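Local structure of hydrogenase (NiFe) small subunit HydA (Allochromatium vinosum, 3MYR) at residues A[6-11]-A[16-21]; A[55-60]-A[97-102]; A[120-125]-A[255-260]; A[84-87]-A[92-95]. The protein probably oxidises H2 with an acceptor as the small subunit of a heterodimeric [NiFe] hydrogenase, carrying iron-sulfur clusters for electron transfer. All coordinates share one frame; numbering follows the deposited sequence.

Contact 1: A[6-11]-A[16-21]; sequences VIWLSF and GCTESL. With SF4 (iron/sulfur cluster), chain I.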
loop_
_atom_site.group_PDB
_atom_site.type_symbol
_atom_site.label_atom_id
_atom_site.label_comp_id
_atom_site.label_asym_id
_atom_site.label_seq_id
_atom_site.Cartn_x
_atom_site.Cartn_y
_atom_site.Cartn_z
ATOM N N VAL A 6 -10.154 5.333 21.098
ATOM C CA VAL A 6 -8.851 5.308 20.431
ATOM C C VAL A 6 -8.858 6.192 19.175
ATOM O O VAL A 6 -9.770 6.104 18.341
ATOM C CB VAL A 6 -8.448 3.888 20.076
ATOM C CG1 VAL A 6 -7.127 3.936 19.258
ATOM C CG2 VAL A 6 -8.293 3.027 21.387
ATOM N N ILE A 7 -7.930 7.138 19.101
ATOM C CA ILE A 7 -7.814 7.994 17.961
ATOM C C ILE A 7 -6.483 7.672 17.260
ATOM O O ILE A 7 -5.414 7.713 17.907
ATOM C CB ILE A 7 -7.791 9.456 18.358
ATOM C CG1 ILE A 7 -9.211 9.842 18.881
ATOM C CG2 ILE A 7 -7.544 10.348 17.053
ATOM C CD1 ILE A 7 -9.252 11.271 19.493
ATOM N N TRP A 8 -6.565 7.317 15.970
ATOM C CA TRP A 8 -5.414 6.898 15.188
ATOM C C TRP A 8 -5.024 8.068 14.280
ATOM O O TRP A 8 -5.818 8.459 13.391
ATOM C CB TRP A 8 -5.744 5.639 14.368
ATOM C CG TRP A 8 -4.497 5.068 13.744
ATOM C CD1 TRP A 8 -3.760 5.625 12.706
ATOM C CD2 TRP A 8 -3.832 3.843 14.085
ATOM N NE1 TRP A 8 -2.736 4.777 12.345
ATOM C CE2 TRP A 8 -2.741 3.696 13.193
ATOM C CE3 TRP A 8 -4.099 2.800 15.013
ATOM C CZ2 TRP A 8 -1.916 2.560 13.203
ATOM C CZ3 TRP A 8 -3.228 1.742 15.074
ATOM C CH2 TRP A 8 -2.162 1.616 14.144
ATOM N N LEU A 9 -3.849 8.669 14.510
ATOM C CA LEU A 9 -3.393 9.788 13.641
ATOM C C LEU A 9 -2.391 9.253 12.668
ATOM O O LEU A 9 -1.406 8.571 13.075
ATOM C CB LEU A 9 -2.728 10.893 14.483
ATOM C CG LEU A 9 -3.605 11.503 15.609
ATOM C CD1 LEU A 9 -2.821 12.518 16.457
ATOM C CD2 LEU A 9 -4.791 12.122 14.887
ATOM N N SER A 10 -2.575 9.558 11.387
ATOM C CA SER A 10 -1.642 9.084 10.336
ATOM C C SER A 10 -0.922 10.291 9.749
ATOM O O SER A 10 -1.577 11.172 9.191
ATOM C CB SER A 10 -2.465 8.386 9.217
ATOM O OG SER A 10 -3.113 7.279 9.787
ATOM N N PHE A 11 0.395 10.375 9.872
ATOM C CA PHE A 11 1.062 11.631 9.441
ATOM C C PHE A 11 2.008 11.346 8.244
ATOM O O PHE A 11 1.521 10.898 7.173
ATOM C CB PHE A 11 1.774 12.228 10.683
ATOM C CG PHE A 11 0.800 12.784 11.740
ATOM C CD1 PHE A 11 -0.310 13.539 11.355
ATOM C CD2 PHE A 11 1.043 12.623 13.099
ATOM C CE1 PHE A 11 -1.136 14.184 12.303
ATOM C CE2 PHE A 11 0.199 13.218 14.065
ATOM C CZ PHE A 11 -0.896 13.997 13.669
ATOM N N GLY A 16 2.160 1.046 6.180
ATOM C CA GLY A 16 2.646 -0.244 6.702
ATOM C C GLY A 16 2.231 -0.581 8.118
ATOM O O GLY A 16 1.938 -1.774 8.423
ATOM N N CYS A 17 2.176 0.424 8.997
ATOM C CA CYS A 17 1.864 0.116 10.379
ATOM C C CYS A 17 0.407 -0.243 10.535
ATOM O O CYS A 17 0.055 -1.120 11.331
ATOM C CB CYS A 17 2.310 1.281 11.339
ATOM S SG CYS A 17 4.131 1.523 11.302
ATOM N N THR A 18 -0.486 0.450 9.810
ATOM C CA THR A 18 -1.883 0.042 9.841
ATOM C C THR A 18 -2.092 -1.344 9.203
ATOM O O THR A 18 -2.838 -2.166 9.723
ATOM C CB THR A 18 -2.780 1.137 9.080
ATOM O OG1 THR A 18 -2.898 2.244 9.981
ATOM C CG2 THR A 18 -4.178 0.545 8.734
ATOM N N GLU A 19 -1.383 -1.619 8.092
ATOM C CA GLU A 19 -1.541 -2.925 7.457
ATOM C C GLU A 19 -1.102 -3.954 8.464
ATOM O O GLU A 19 -1.722 -4.985 8.573
ATOM C CB GLU A 19 -0.708 -3.088 6.162
ATOM C CG GLU A 19 -1.295 -2.222 5.055
ATOM C CD GLU A 19 -2.482 -2.874 4.329
ATOM O OE1 GLU A 19 -3.005 -2.193 3.427
ATOM O OE2 GLU A 19 -2.866 -4.055 4.543
ATOM N N SER A 20 0.003 -3.686 9.156
ATOM C CA SER A 20 0.531 -4.661 10.109
ATOM C C SER A 20 -0.567 -4.974 11.163
ATOM O O SER A 20 -0.882 -6.134 11.474
ATOM C CB SER A 20 1.774 -4.104 10.824
ATOM O OG SER A 20 2.264 -5.089 11.700
ATOM N N LEU A 21 -1.147 -3.927 11.729
ATOM C CA LEU A 21 -2.247 -4.076 12.698
ATOM C C LEU A 21 -3.354 -5.004 12.165
ATOM O O LEU A 21 -3.892 -5.814 12.908
ATOM C CB LEU A 21 -2.881 -2.692 12.985
ATOM C CG LEU A 21 -4.173 -2.669 13.838
ATOM C CD1 LEU A 21 -3.993 -3.196 15.267
ATOM C CD2 LEU A 21 -4.811 -1.232 13.827
HETATM FE FE1 SF4 I . 8.042 1.740 8.300
HETATM FE FE2 SF4 I . 5.651 2.143 9.682
HETATM FE FE3 SF4 I . 7.360 4.306 9.069
HETATM FE FE4 SF4 I . 5.803 2.672 7.110
HETATM S S1 SF4 I . 5.021 4.250 8.785
HETATM S S2 SF4 I . 7.846 3.595 6.989
HETATM S S3 SF4 I . 6.165 0.603 7.998
HETATM S S4 SF4 I . 7.846 2.548 10.400
#
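Trp8 reaches across from strand 5-10 and meets Thr18 and Leu21, one turn apart on helix 16-23. Its CG is anti to the backbone N (chi1 -170°), and this holds the indole out toward the helix. The tight part is at the CZ3 and CH2 atoms of the indole, which Leu21 CD2 meets obliquely. Trp8 CZ3 sits 3.6 Å from Leu21 CD2, and Trp8 CH2 is 3.9 Å from the same methyl. The two side chains come from opposite directions, so the methyl ends against the ring. Thr18 arrives at a slant. Its OG1 is 3.4 Å from Trp8 CZ2 and lies nearly as close to the pyrrole side. The angle at Trp8 NE1 is too poor for a hydrogen bond. Thr18 OG1 is instead satisfied by His42 NE2, and the His42 ring also stacks on Trp8. The indole is thus packed against the Leu21 methyl, Thr18 and the stacked His42 ring.

The loose part lies toward the cluster rather than toward solvent, since the touching residues are all buried. Cys17 CB stays 4.8 Å from Trp8 CZ2, and Ser10 OG stays 5.0 Å from Thr18 OG1. Cys17 SG binds iron FE2 of the [4Fe-4S] cluster at 2.3 Å. Strand, loop and helix form the first beta-alpha unit of a flavodoxin-like domain, with the cluster beside the N-terminal end of the helix. Strand 5-10 runs parallel to its sheet neighbours 38-41 and 69-77. Ile7 packs on helix 50-63, Leu9 on Arg57 of that helix and on Thr100 of helix 93-101, while Trp8 faces helix 16-23.

Contact 2: A[55-60]-A[97-102]; sequences AARLQA and LMETVE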
loop_
_atom_site.group_PDB
_atom_site.type_symbol
_atom_site.label_atom_id
_atom_site.label_comp_id
_atom_site.label_asym_id
_atom_site.label_seq_id
_atom_site.Cartn_x
_atom_site.Cartn_y
_atom_site.Cartn_z
ATOM N N ALA A 55 -15.108 15.845 12.354
ATOM C CA ALA A 55 -16.043 16.015 13.470
ATOM C C ALA A 55 -15.994 14.766 14.370
ATOM O O ALA A 55 -16.128 14.888 15.563
ATOM C CB ALA A 55 -17.501 16.310 12.958
ATOM N N ALA A 56 -15.734 13.575 13.818
ATOM C CA ALA A 56 -15.718 12.406 14.673
ATOM C C ALA A 56 -14.483 12.438 15.575
ATOM O O ALA A 56 -14.560 12.041 16.764
ATOM C CB ALA A 56 -15.752 11.088 13.822
ATOM N N ARG A 57 -13.334 12.882 15.046
ATOM C CA ARG A 57 -12.156 12.958 15.905
ATOM C C ARG A 57 -12.411 13.994 17.039
ATOM O O ARG A 57 -12.123 13.726 18.214
ATOM C CB ARG A 57 -10.872 13.289 15.119
ATOM C CG ARG A 57 -9.722 13.714 15.982
ATOM C CD ARG A 57 -8.452 14.032 15.168
ATOM N NE ARG A 57 -8.554 15.221 14.340
ATOM C CZ ARG A 57 -8.335 16.459 14.774
ATOM N NH1 ARG A 57 -8.527 17.469 13.939
ATOM N NH2 ARG A 57 -7.953 16.706 16.035
ATOM N N LEU A 58 -12.947 15.163 16.684
ATOM C CA LEU A 58 -13.168 16.219 17.685
ATOM C C LEU A 58 -14.200 15.802 18.746
ATOM O O LEU A 58 -14.064 16.116 19.922
ATOM C CB LEU A 58 -13.564 17.570 17.016
ATOM C CG LEU A 58 -12.498 18.105 16.021
ATOM C CD1 LEU A 58 -13.104 19.318 15.269
ATOM C CD2 LEU A 58 -11.241 18.528 16.759
ATOM N N GLN A 59 -15.236 15.089 18.330
ATOM C CA GLN A 59 -16.234 14.643 19.290
ATOM C C GLN A 59 -15.650 13.543 20.221
ATOM O O GLN A 59 -15.862 13.534 21.430
ATOM C CB GLN A 59 -17.459 14.140 18.550
ATOM C CG GLN A 59 -18.636 13.744 19.491
ATOM C CD GLN A 59 -19.757 12.973 18.773
ATOM O OE1 GLN A 59 -19.819 12.942 17.540
ATOM N NE2 GLN A 59 -20.631 12.333 19.550
ATOM N N ALA A 60 -14.844 12.653 19.672
ATOM C CA ALA A 60 -14.084 11.748 20.530
ATOM C C ALA A 60 -13.235 12.487 21.541
ATOM O O ALA A 60 -13.205 12.091 22.686
ATOM C CB ALA A 60 -13.216 10.749 19.692
ATOM N N LEU A 97 -1.283 17.010 15.910
ATOM C CA LEU A 97 -0.625 16.245 16.953
ATOM C C LEU A 97 -0.793 16.922 18.313
ATOM O O LEU A 97 -1.307 16.278 19.280
ATOM C CB LEU A 97 0.867 16.057 16.631
ATOM C CG LEU A 97 1.702 15.434 17.779
ATOM C CD1 LEU A 97 1.338 13.915 17.809
ATOM C CD2 LEU A 97 3.201 15.528 17.442
ATOM N N MET A 98 -0.414 18.201 18.401
ATOM C CA MET A 98 -0.352 18.846 19.696
ATOM C C MET A 98 -1.761 18.993 20.221
ATOM O O MET A 98 -2.001 18.766 21.400
ATOM C CB MET A 98 0.386 20.227 19.662
ATOM C CG MET A 98 1.912 20.092 19.253
ATOM S SD MET A 98 2.760 18.708 20.052
ATOM C CE MET A 98 2.901 19.438 21.713
ATOM N N GLU A 99 -2.720 19.320 19.347
ATOM C CA GLU A 99 -4.094 19.521 19.832
ATOM C C GLU A 99 -4.750 18.144 20.240
ATOM O O GLU A 99 -5.454 18.080 21.228
ATOM C CB GLU A 99 -4.895 20.275 18.771
ATOM C CG GLU A 99 -6.355 19.863 18.659
ATOM C CD GLU A 99 -7.053 20.347 17.349
ATOM O OE1 GLU A 99 -7.210 21.587 17.206
ATOM O OE2 GLU A 99 -7.437 19.507 16.480
ATOM N N THR A 100 -4.447 17.040 19.550
ATOM C CA THR A 100 -5.087 15.789 19.857
ATOM C C THR A 100 -4.458 15.113 21.095
ATOM O O THR A 100 -5.170 14.519 21.914
ATOM C CB THR A 100 -4.955 14.857 18.662
ATOM O OG1 THR A 100 -5.444 15.552 17.512
ATOM C CG2 THR A 100 -5.758 13.615 18.842
ATOM N N VAL A 101 -3.146 15.244 21.288
ATOM C CA VAL A 101 -2.528 14.594 22.454
ATOM C C VAL A 101 -2.800 15.404 23.737
ATOM O O VAL A 101 -2.648 14.872 24.811
ATOM C CB VAL A 101 -1.003 14.312 22.323
ATOM C CG1 VAL A 101 -0.698 13.533 21.033
ATOM C CG2 VAL A 101 -0.198 15.622 22.367
ATOM N N GLU A 102 -3.184 16.668 23.641
ATOM C CA GLU A 102 -3.270 17.507 24.855
ATOM C C GLU A 102 -4.086 16.852 25.996
ATOM O O GLU A 102 -3.642 16.800 27.110
ATOM C CB GLU A 102 -3.854 18.896 24.582
ATOM C CG GLU A 102 -3.675 19.777 25.851
ATOM C CD GLU A 102 -4.148 21.188 25.663
ATOM O OE1 GLU A 102 -3.801 22.022 26.535
ATOM O OE2 GLU A 102 -4.873 21.472 24.668
#
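Arg57 reaches Glu99 through a side chain that runs straight from the backbone and then bends. Its CG is anti to the backbone N, and the turn comes at chi3 (68°), which swings the guanidinium toward helix 93-101. Glu99 leans over with chi1 off a staggered position, and is extended beyond CG. The result is a salt bridge centred on one oxygen. Arg57 NH2 donates to Glu99 OE2 at 2.9 Å in a nearly straight bond. Arg57 NH1 adds a weak bond to the same OE2 at 3.4 Å. The two flat groups are nearly coplanar, 13° apart. OE2 takes the NH2 donor on its anti lone pair. Because both nitrogens reach that one oxygen, this is not the paired, two-oxygen form of the bridge.

Arg57 has a second anionic partner, because NH1 also bridges to Glu54. Two carboxylates probably share its charge. Thr100 OG1 lies 3.1 Å from Arg57 NH2 and bonds to Ile96 O of its own helix. On the outer side Leu58 CD2 lies 3.9 Å from Glu99 OE2, where the contact is more open to solvent.

The axes of segments 55-60 and 97-101 pass 11.4 Å apart at 42°, a spacing spanned here by long side chains. Beneath the bridge Arg57 touches Ile7, and Thr100 touches Leu9. Neighbouring helices lying on one face of a parallel sheet are characteristic of the flavodoxin-like alpha/beta sandwich.

Contact 3: A[120-125]-A[255-260]; sequences PQARPN and FWDAGG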
loop_
_atom_site.group_PDB
_atom_site.type_symbol
_atom_site.label_atom_id
_atom_site.label_comp_id
_atom_site.label_asym_id
_atom_site.label_seq_id
_atom_site.Cartn_x
_atom_site.Cartn_y
_atom_site.Cartn_z
ATOM N N PRO A 120 11.350 9.381 6.780
ATOM C CA PRO A 120 11.341 10.832 6.430
ATOM C C PRO A 120 12.484 11.625 7.114
ATOM O O PRO A 120 12.982 12.640 6.589
ATOM C CB PRO A 120 9.978 11.334 6.978
ATOM C CG PRO A 120 9.068 10.044 6.957
ATOM C CD PRO A 120 10.115 8.944 7.460
ATOM N N GLN A 121 12.964 11.102 8.221
ATOM C CA GLN A 121 14.036 11.753 8.958
ATOM C C GLN A 121 15.446 11.315 8.535
ATOM O O GLN A 121 16.434 11.961 8.922
ATOM C CB GLN A 121 13.847 11.558 10.462
ATOM C CG GLN A 121 14.715 12.499 11.261
ATOM C CD GLN A 121 15.526 11.817 12.316
ATOM O OE1 GLN A 121 15.405 12.231 13.464
ATOM N NE2 GLN A 121 16.155 10.656 12.017
ATOM N N ALA A 122 15.558 10.280 7.691
ATOM C CA ALA A 122 16.862 9.840 7.256
ATOM C C ALA A 122 17.526 10.989 6.433
ATOM O O ALA A 122 16.832 11.787 5.748
ATOM C CB ALA A 122 16.698 8.555 6.373
ATOM N N ARG A 123 18.872 11.055 6.444
ATOM C CA ARG A 123 19.575 12.116 5.700
ATOM C C ARG A 123 19.086 12.274 4.278
ATOM O O ARG A 123 19.059 11.297 3.532
ATOM C CB ARG A 123 21.101 11.817 5.681
ATOM C CG ARG A 123 21.710 12.223 7.021
ATOM C CD ARG A 123 23.058 11.581 7.353
ATOM N NE ARG A 123 24.065 11.612 6.264
ATOM C CZ ARG A 123 25.100 10.735 6.194
ATOM N NH1 ARG A 123 25.990 10.809 5.202
ATOM N NH2 ARG A 123 25.258 9.754 7.123
ATOM N N PRO A 124 18.850 13.536 3.835
ATOM C CA PRO A 124 19.139 14.772 4.573
ATOM C C PRO A 124 17.867 15.358 5.206
ATOM O O PRO A 124 17.832 16.537 5.506
ATOM C CB PRO A 124 19.639 15.729 3.458
ATOM C CG PRO A 124 18.804 15.318 2.258
ATOM C CD PRO A 124 18.800 13.768 2.378
ATOM N N ASN A 125 16.870 14.536 5.462
ATOM C CA ASN A 125 15.642 15.002 6.105
ATOM C C ASN A 125 14.991 16.248 5.424
ATOM O O ASN A 125 14.921 17.315 6.001
ATOM C CB ASN A 125 15.910 15.279 7.584
ATOM C CG ASN A 125 14.601 15.441 8.384
ATOM O OD1 ASN A 125 13.491 15.381 7.837
ATOM N ND2 ASN A 125 14.728 15.690 9.615
ATOM N N PHE A 255 18.161 3.776 11.805
ATOM C CA PHE A 255 18.743 2.584 11.221
ATOM C C PHE A 255 19.029 2.789 9.740
ATOM O O PHE A 255 19.877 2.113 9.200
ATOM C CB PHE A 255 17.854 1.334 11.441
ATOM C CG PHE A 255 16.634 1.281 10.541
ATOM C CD1 PHE A 255 16.675 0.515 9.350
ATOM C CD2 PHE A 255 15.428 1.885 10.934
ATOM C CE1 PHE A 255 15.546 0.421 8.541
ATOM C CE2 PHE A 255 14.247 1.772 10.141
ATOM C CZ PHE A 255 14.295 1.016 8.959
ATOM N N TRP A 256 18.314 3.714 9.097
ATOM C CA TRP A 256 18.556 3.993 7.675
ATOM C C TRP A 256 19.930 4.569 7.439
ATOM O O TRP A 256 20.434 4.485 6.325
ATOM C CB TRP A 256 17.559 5.026 7.117
ATOM C CG TRP A 256 16.111 4.534 7.226
ATOM C CD1 TRP A 256 15.160 4.988 8.083
ATOM C CD2 TRP A 256 15.474 3.575 6.382
ATOM N NE1 TRP A 256 13.969 4.291 7.903
ATOM C CE2 TRP A 256 14.120 3.454 6.827
ATOM C CE3 TRP A 256 15.923 2.782 5.296
ATOM C CZ2 TRP A 256 13.187 2.585 6.213
ATOM C CZ3 TRP A 256 15.020 1.903 4.680
ATOM C CH2 TRP A 256 13.658 1.760 5.183
ATOM N N ASP A 257 20.503 5.209 8.455
ATOM C CA ASP A 257 21.767 5.872 8.274
ATOM C C ASP A 257 22.894 5.121 8.955
ATOM O O ASP A 257 23.860 5.747 9.347
ATOM C CB ASP A 257 21.681 7.348 8.759
ATOM C CG ASP A 257 20.770 8.212 7.818
ATOM O OD1 ASP A 257 20.983 8.086 6.584
ATOM O OD2 ASP A 257 19.838 8.962 8.276
ATOM N N ALA A 258 22.779 3.808 9.106
ATOM C CA ALA A 258 23.850 3.077 9.782
ATOM C C ALA A 258 24.935 2.551 8.828
ATOM O O ALA A 258 25.540 1.575 9.160
ATOM C CB ALA A 258 23.260 1.885 10.629
ATOM N N GLY A 259 25.237 3.171 7.706
ATOM C CA GLY A 259 26.237 2.596 6.781
ATOM C C GLY A 259 25.475 1.674 5.817
ATOM O O GLY A 259 24.292 1.593 5.885
ATOM N N GLY A 260 26.063 0.950 4.910
ATOM C CA GLY A 260 25.110 0.126 4.068
ATOM C C GLY A 260 24.469 -1.088 4.754
ATOM O O GLY A 260 25.025 -1.694 5.670
#
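Asp257 accepts a hydrogen bond from the backbone of Arg123, the one bond directly linking the two segments. Arg123 N lies 2.9 Å from Asp257 OD2. It arrives on the syn side, 19° out of the carboxylate plane. The same oxygen is 3.3 Å from Ala122 CA, so the carboxylate sits against the bend of the chain. That bend is a type VI beta turn with a cis peptide before Pro124; Asn125 N bonds back to Ala122 O at 2.8 Å.

The charges are paired mainly across the subunit boundary. Asp257 OD1 forms a salt bridge with Arg48 of the large subunit, which also bonds to Arg123 O. The Arg123 guanidinium makes no such bridge, for its NH2 stays 4.6 Å from Asp257 OD1. Its CB, CG and CD pass obliquely by the carboxylate instead. An alanine in place of Asp257 would probably leave Arg123 N without its acceptor and Arg48 of the large subunit without its anionic mate.

The apolar part is small. Ala122 CB rests on Trp256 CB at 3.7 Å. Phe255 CZ lies over one face of the indole, and Phe56 of the large subunit also meets that ring.

The nearest atoms of the Trp256 side chain and the [4Fe-4S] cluster of Cys113 and Cys147 are about 5 Å apart. The contact joins the N-terminal part holding this cluster to the C-terminal part holding the other two, beside the large subunit.

Contact 4: A[84-87]-A[92-95]; sequences GFST and SNYS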
loop_
_atom_site.group_PDB
_atom_site.type_symbol
_atom_site.label_atom_id
_atom_site.label_comp_id
_atom_site.label_asym_id
_atom_site.label_seq_id
_atom_site.Cartn_x
_atom_site.Cartn_y
_atom_site.Cartn_z
ATOM N N GLY A 84 3.219 23.439 5.472
ATOM C CA GLY A 84 2.686 22.834 4.233
ATOM C C GLY A 84 3.246 21.487 3.757
ATOM O O GLY A 84 2.640 20.818 2.898
ATOM N N PHE A 85 4.370 21.035 4.331
ATOM C CA PHE A 85 4.861 19.677 4.007
ATOM C C PHE A 85 3.832 18.546 4.281
ATOM O O PHE A 85 3.768 17.579 3.530
ATOM C CB PHE A 85 6.134 19.333 4.801
ATOM C CG PHE A 85 7.388 20.093 4.360
ATOM C CD1 PHE A 85 8.296 20.570 5.317
ATOM C CD2 PHE A 85 7.636 20.385 3.013
ATOM C CE1 PHE A 85 9.465 21.293 4.922
ATOM C CE2 PHE A 85 8.781 21.102 2.612
ATOM C CZ PHE A 85 9.709 21.538 3.559
ATOM N N SER A 86 3.009 18.648 5.321
ATOM C CA SER A 86 2.047 17.542 5.560
ATOM C C SER A 86 0.879 18.166 6.310
ATOM O O SER A 86 1.064 18.694 7.414
ATOM C CB SER A 86 2.686 16.478 6.454
ATOM O OG SER A 86 1.863 15.287 6.571
ATOM N N THR A 87 -0.309 18.153 5.710
ATOM C CA THR A 87 -1.483 18.790 6.350
ATOM C C THR A 87 -2.655 17.832 6.154
ATOM O O THR A 87 -2.602 16.894 5.284
ATOM C CB THR A 87 -1.810 20.143 5.600
ATOM O OG1 THR A 87 -2.148 19.804 4.260
ATOM C CG2 THR A 87 -0.576 21.071 5.564
ATOM N N SER A 92 -1.633 21.702 9.729
ATOM C CA SER A 92 -0.389 20.974 9.694
ATOM C C SER A 92 -0.477 19.797 10.613
ATOM O O SER A 92 -1.219 19.794 11.590
ATOM C CB SER A 92 0.762 21.908 10.127
ATOM O OG SER A 92 0.583 22.202 11.505
ATOM N N ASN A 93 0.303 18.759 10.320
ATOM C CA ASN A 93 0.344 17.597 11.193
ATOM C C ASN A 93 0.739 18.047 12.595
ATOM O O ASN A 93 0.253 17.485 13.601
ATOM C CB ASN A 93 1.397 16.596 10.711
ATOM C CG ASN A 93 0.937 15.727 9.509
ATOM O OD1 ASN A 93 1.740 14.926 9.004
ATOM N ND2 ASN A 93 -0.248 15.986 8.964
ATOM N N TYR A 94 1.685 18.984 12.686
ATOM C CA TYR A 94 2.184 19.374 14.008
ATOM C C TYR A 94 1.071 19.955 14.869
ATOM O O TYR A 94 0.869 19.584 16.067
ATOM C CB TYR A 94 3.300 20.411 13.870
ATOM C CG TYR A 94 3.739 20.940 15.214
ATOM C CD1 TYR A 94 4.456 20.099 16.073
ATOM C CD2 TYR A 94 3.280 22.185 15.708
ATOM C CE1 TYR A 94 4.845 20.507 17.345
ATOM C CE2 TYR A 94 3.677 22.625 17.011
ATOM C CZ TYR A 94 4.477 21.764 17.809
ATOM O OH TYR A 94 4.890 22.059 19.115
ATOM N N SER A 95 0.278 20.811 14.235
ATOM C CA SER A 95 -0.899 21.407 14.922
ATOM C C SER A 95 -1.917 20.316 15.412
ATOM O O SER A 95 -2.432 20.355 16.549
ATOM C CB SER A 95 -1.574 22.335 13.921
ATOM O OG SER A 95 -2.627 22.915 14.532
HETATM O O HOH W 1 -0.863 14.835 6.358
#
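Ser86 and Asn93 join a short antiparallel hairpin, strands 87-88 and 91-92, to the start of helix 93-101. Ser92 is the N-cap of that helix. Its OG accepts from Ser95 N at 3.1 Å, which satisfies a backbone NH of the first turn. Asn93 N is satisfied across the contact. It donates to Ser86 O at 3.0 Å, with the donor tilted 27° from the carbonyl plane. Ser92 CA adds a CH...O contact to the same oxygen. Thr87 and Ser92 make a non-hydrogen-bonded pair, and their side chains diverge.

The polar ends of Ser86 and Asn93 form a second set. Ser86 OG donates to Asn93 OD1. The modelled distance of 2.5 Å is very short, so its exact value is doubtful. Ser86 OG is anti to its own backbone N (chi1 -172°), an orientation that carries the hydroxyl to the amide. Asn93 ND2 donates to a water at 2.9 Å. These contacts are consistent with the amide facing this way. An alanine at Asn93 would probably leave the Ser86 hydroxyl without its acceptor and the water without its amide donor.

Thr87 O is held twice, by that water and by Thr36 of the large subunit, so the hairpin also belongs to the subunit interface. The water closes the network by donating to Thr87 O at 2.9 Å and to Ser86 OG at 2.8 Å.

How the contacts relate
From the N terminus, contact 1 closes first, a short loop between strand 5-10 and helix 16-23 at the [4Fe-4S] cluster. Contact 2 then opens at helix 50-63 and closes 37 residues later on helix 93-101. Contact 4 is nested inside this loop, and its second segment starts the same helix. Contact 3 follows in series and spans 130 residues, joining the N-terminal and C-terminal parts. None of the contacts cross. Contact 1 touches both contact 2 and contact 4: Leu9 packs on Thr100, and Phe11 on Leu97 and Asn93. Contacts 2 and 4 share helix 93-101. Contact 3 touches none of the others; its nearest atoms lie about 7 Å from contacts 1 and 4.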